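Local atomic coordinates of HTH-type dhaKLM operon transcriptional activator DhaS (Lactococcus lactis, PDB entry 2IU5), a protein that activates transcription of the dhaKLM operon in complex with DhaQ when dihydroxyacetone is present, binding an inverted repeat that partly overlaps the -35 promoter sequence. Residues Phe22-Tyr31 with Glu95-Ile106. The protein carries 1 engineered substitution. Residues are numbered along the deposited sequence; the frame is centred on the assembly and turned at random.
Sequences FKDLMQSNAY and ENQIFYQKIFVI
Lys102 NZ is gripped by three partners. It donates to Met26 O at 2.8 Å and to Asn29 O, also at 2.8 Å. NZ also donates to a water, which in turn donates to Gln27 O. The ammonium sits above both carbonyl planes, further out for Asn29, at 61°. The side chain is extended beyond CG, which carries NZ up to these two carbonyls. Their partial negative charge probably favours the ammonium. A methionine in place of Lys102 would probably leave the Met26 and Asn29 carbonyls without this donor and loosen the tie to the turn.

Next to this polar clasp, Met26 packs on Phe99. Met26 CB meets Phe99 CD1 at 3.4 Å, in the plane of the ring. Lys23 CG lies over one face of that ring, and Ile103 CG1, from its own helix, over the other, both toward the rim. At one end, Ile106 CD1 touches Tyr31 CB at 3.3 Å. Toward the other end, one water bridges Lys23 O and Asn96 OD1, another Lys23 NZ and Asn96 ND2. A third joins Gln27 OE1 to Phe99 N. Lys23 NZ also forms a salt bridge with Asp68, and Asn96 ND2 bonds to Tyr92 O.

The axes of helix 22-28 and helix 97-106 approach to 8.2 Å at 79°. The contact joins the TetR-type DNA-binding domain to the C-terminal region. Phe22 continues the core onto helices 36-43 and 57-73, while Tyr100 and Phe104 pack against helix 139-163.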
# COMPACT_ATOMS: atom_id res chain seq x y z
N PHE A 22 9.03 26.40 -10.55
CA PHE A 22 7.70 25.89 -10.23
C PHE A 22 7.66 25.26 -8.84
O PHE A 22 6.74 25.52 -8.05
CB PHE A 22 7.29 24.88 -11.27
CG PHE A 22 5.90 24.37 -11.10
CD1 PHE A 22 4.83 25.24 -11.10
CD2 PHE A 22 5.67 23.01 -10.95
CE1 PHE A 22 3.51 24.77 -10.96
CE2 PHE A 22 4.37 22.53 -10.80
CZ PHE A 22 3.29 23.42 -10.81
N LYS A 23 8.66 24.43 -8.54
CA LYS A 23 8.68 23.74 -7.23
C LYS A 23 8.76 24.79 -6.11
O LYS A 23 8.11 24.65 -5.07
CB LYS A 23 9.82 22.72 -7.16
CG LYS A 23 9.47 21.49 -7.98
CD LYS A 23 10.48 20.35 -7.78
CE LYS A 23 11.68 20.54 -8.66
NZ LYS A 23 12.71 19.47 -8.39
N ASP A 24 9.55 25.84 -6.31
CA ASP A 24 9.62 26.95 -5.37
C ASP A 24 8.27 27.64 -5.16
O ASP A 24 7.86 27.88 -4.01
CB ASP A 24 10.69 27.96 -5.80
CG ASP A 24 12.12 27.42 -5.62
OD1 ASP A 24 12.31 26.33 -5.03
OD2 ASP A 24 13.07 28.10 -6.08
N LEU A 25 7.56 27.95 -6.24
CA LEU A 25 6.24 28.58 -6.11
C LEU A 25 5.22 27.65 -5.42
O LEU A 25 4.36 28.12 -4.69
CB LEU A 25 5.76 29.02 -7.48
CG LEU A 25 6.59 30.18 -8.06
CD1 LEU A 25 6.48 30.23 -9.57
CD2 LEU A 25 6.20 31.53 -7.47
N MET A 26 5.34 26.34 -5.67
CA MET A 26 4.40 25.37 -5.05
C MET A 26 4.59 25.25 -3.54
O MET A 26 3.74 24.71 -2.84
CB MET A 26 4.56 23.98 -5.69
CG MET A 26 4.01 23.88 -7.10
SD MET A 26 2.22 23.68 -7.06
CE MET A 26 2.03 21.91 -6.78
N GLN A 27 5.70 25.74 -3.02
CA GLN A 27 5.85 25.76 -1.57
C GLN A 27 4.84 26.70 -0.92
O GLN A 27 4.40 26.46 0.21
CB GLN A 27 7.30 26.14 -1.22
CG GLN A 27 7.59 26.34 0.26
CD GLN A 27 7.66 25.04 1.01
OE1 GLN A 27 7.98 24.00 0.44
NE2 GLN A 27 7.35 25.08 2.29
N SER A 28 4.49 27.78 -1.62
CA SER A 28 3.81 28.88 -0.94
C SER A 28 2.59 29.41 -1.68
O SER A 28 1.97 30.36 -1.21
CB SER A 28 4.81 30.03 -0.69
OG SER A 28 5.33 30.48 -1.94
N ASN A 29 2.27 28.79 -2.81
CA ASN A 29 1.09 29.18 -3.60
C ASN A 29 0.27 27.94 -3.96
O ASN A 29 0.84 26.87 -4.13
CB ASN A 29 1.53 29.87 -4.89
CG ASN A 29 2.29 31.16 -4.63
OD1 ASN A 29 1.68 32.23 -4.45
ND2 ASN A 29 3.63 31.09 -4.62
N ALA A 30 -1.05 28.10 -4.07
CA ALA A 30 -1.88 27.00 -4.56
C ALA A 30 -1.52 26.71 -6.01
O ALA A 30 -1.25 27.63 -6.79
CB ALA A 30 -3.34 27.37 -4.45
N TYR A 31 -1.51 25.43 -6.38
CA TYR A 31 -1.16 25.01 -7.71
C TYR A 31 -1.84 25.83 -8.82
O TYR A 31 -1.18 26.31 -9.74
CB TYR A 31 -1.50 23.54 -7.89
CG TYR A 31 -1.58 23.11 -9.33
CD1 TYR A 31 -0.43 22.94 -10.10
CD2 TYR A 31 -2.81 22.89 -9.93
CE1 TYR A 31 -0.51 22.55 -11.43
CE2 TYR A 31 -2.90 22.50 -11.26
CZ TYR A 31 -1.75 22.33 -12.00
OH TYR A 31 -1.83 21.95 -13.32
N GLU A 95 11.69 17.79 1.70
CA GLU A 95 11.92 19.14 1.22
C GLU A 95 10.70 19.58 0.42
O GLU A 95 10.26 20.74 0.53
CB GLU A 95 13.15 19.17 0.33
CG GLU A 95 13.39 20.52 -0.28
CD GLU A 95 14.76 20.63 -0.89
OE1 GLU A 95 15.61 19.77 -0.56
OE2 GLU A 95 14.96 21.57 -1.70
N ASN A 96 10.17 18.66 -0.38
CA ASN A 96 9.06 19.00 -1.25
C ASN A 96 7.74 18.47 -0.72
O ASN A 96 6.85 18.13 -1.51
CB ASN A 96 9.31 18.47 -2.66
CG ASN A 96 10.46 19.17 -3.33
OD1 ASN A 96 10.32 20.29 -3.81
ND2 ASN A 96 11.60 18.51 -3.37
N GLN A 97 7.62 18.41 0.60
CA GLN A 97 6.43 17.80 1.20
C GLN A 97 5.17 18.59 0.84
O GLN A 97 4.11 17.99 0.57
CB GLN A 97 6.60 17.76 2.71
CG GLN A 97 5.41 17.29 3.47
CD GLN A 97 5.46 17.93 4.82
OE1 GLN A 97 4.98 19.05 5.00
NE2 GLN A 97 6.05 17.22 5.77
N ILE A 98 5.24 19.91 0.81
CA ILE A 98 4.04 20.68 0.55
C ILE A 98 3.62 20.48 -0.90
O ILE A 98 2.44 20.31 -1.20
CB ILE A 98 4.23 22.16 0.85
CG1 ILE A 98 4.35 22.33 2.36
CG2 ILE A 98 3.09 22.99 0.24
CD1 ILE A 98 4.55 23.73 2.81
N PHE A 99 4.58 20.50 -1.82
CA PHE A 99 4.35 20.21 -3.23
C PHE A 99 3.61 18.90 -3.36
O PHE A 99 2.58 18.83 -4.05
CB PHE A 99 5.72 20.14 -3.92
CG PHE A 99 5.71 19.81 -5.40
CD1 PHE A 99 5.53 20.78 -6.37
CD2 PHE A 99 5.90 18.50 -5.81
CE1 PHE A 99 5.54 20.44 -7.72
CE2 PHE A 99 5.90 18.17 -7.15
CZ PHE A 99 5.72 19.14 -8.11
N TYR A 100 4.13 17.85 -2.71
CA TYR A 100 3.52 16.52 -2.87
C TYR A 100 2.18 16.39 -2.17
O TYR A 100 1.28 15.71 -2.68
CB TYR A 100 4.48 15.34 -2.60
CG TYR A 100 5.40 15.23 -3.78
CD1 TYR A 100 4.93 14.69 -4.99
CD2 TYR A 100 6.71 15.66 -3.73
CE1 TYR A 100 5.74 14.58 -6.10
CE2 TYR A 100 7.54 15.55 -4.86
CZ TYR A 100 7.04 15.01 -6.03
OH TYR A 100 7.82 14.89 -7.15
N GLN A 101 2.00 17.03 -1.01
CA GLN A 101 0.68 17.11 -0.40
C GLN A 101 -0.33 17.67 -1.42
O GLN A 101 -1.44 17.15 -1.57
CB GLN A 101 0.66 18.07 0.78
CG GLN A 101 1.38 17.59 2.00
CD GLN A 101 1.26 18.59 3.13
OE1 GLN A 101 0.87 19.75 2.92
NE2 GLN A 101 1.58 18.15 4.34
N LYS A 102 0.08 18.74 -2.10
CA LYS A 102 -0.79 19.33 -3.11
C LYS A 102 -1.09 18.41 -4.27
O LYS A 102 -2.22 18.36 -4.73
CB LYS A 102 -0.25 20.67 -3.59
CG LYS A 102 -0.32 21.71 -2.51
CD LYS A 102 0.38 23.00 -2.93
CE LYS A 102 0.29 24.00 -1.80
NZ LYS A 102 1.17 25.19 -1.97
N ILE A 103 -0.09 17.67 -4.72
CA ILE A 103 -0.28 16.76 -5.84
C ILE A 103 -1.22 15.61 -5.47
O ILE A 103 -2.05 15.19 -6.29
CB ILE A 103 1.04 16.17 -6.30
CG1 ILE A 103 1.97 17.28 -6.82
CG2 ILE A 103 0.79 15.10 -7.37
CD1 ILE A 103 1.36 18.16 -7.88
N PHE A 104 -1.13 15.10 -4.25
CA PHE A 104 -2.05 14.04 -3.85
C PHE A 104 -3.49 14.54 -3.88
O PHE A 104 -4.41 13.74 -4.09
CB PHE A 104 -1.72 13.45 -2.48
CG PHE A 104 -0.60 12.47 -2.51
CD1 PHE A 104 -0.71 11.29 -3.22
CD2 PHE A 104 0.58 12.73 -1.83
CE1 PHE A 104 0.35 10.37 -3.25
CE2 PHE A 104 1.64 11.82 -1.85
CZ PHE A 104 1.51 10.64 -2.56
N VAL A 105 -3.70 15.84 -3.68
CA VAL A 105 -5.03 16.45 -3.80
C VAL A 105 -5.47 16.66 -5.25
O VAL A 105 -6.61 16.33 -5.61
CB VAL A 105 -5.13 17.79 -3.03
CG1 VAL A 105 -6.46 18.49 -3.34
CG2 VAL A 105 -5.01 17.54 -1.53
N ILE A 106 -4.57 17.20 -6.07
CA ILE A 106 -4.86 17.59 -7.45
C ILE A 106 -4.96 16.43 -8.43
O ILE A 106 -5.73 16.49 -9.39
CB ILE A 106 -3.78 18.51 -8.03
CG1 ILE A 106 -3.67 19.83 -7.25
CG2 ILE A 106 -4.06 18.80 -9.48
CD1 ILE A 106 -2.25 20.36 -7.22
O HOH W 1 8.50 22.28 -3.48
O HOH W 2 13.74 19.43 -5.31
O HOH W 3 7.07 21.82 -1.28
O HOH W 4 11.05 23.20 1.49
O HOH W 5 1.57 26.40 0.77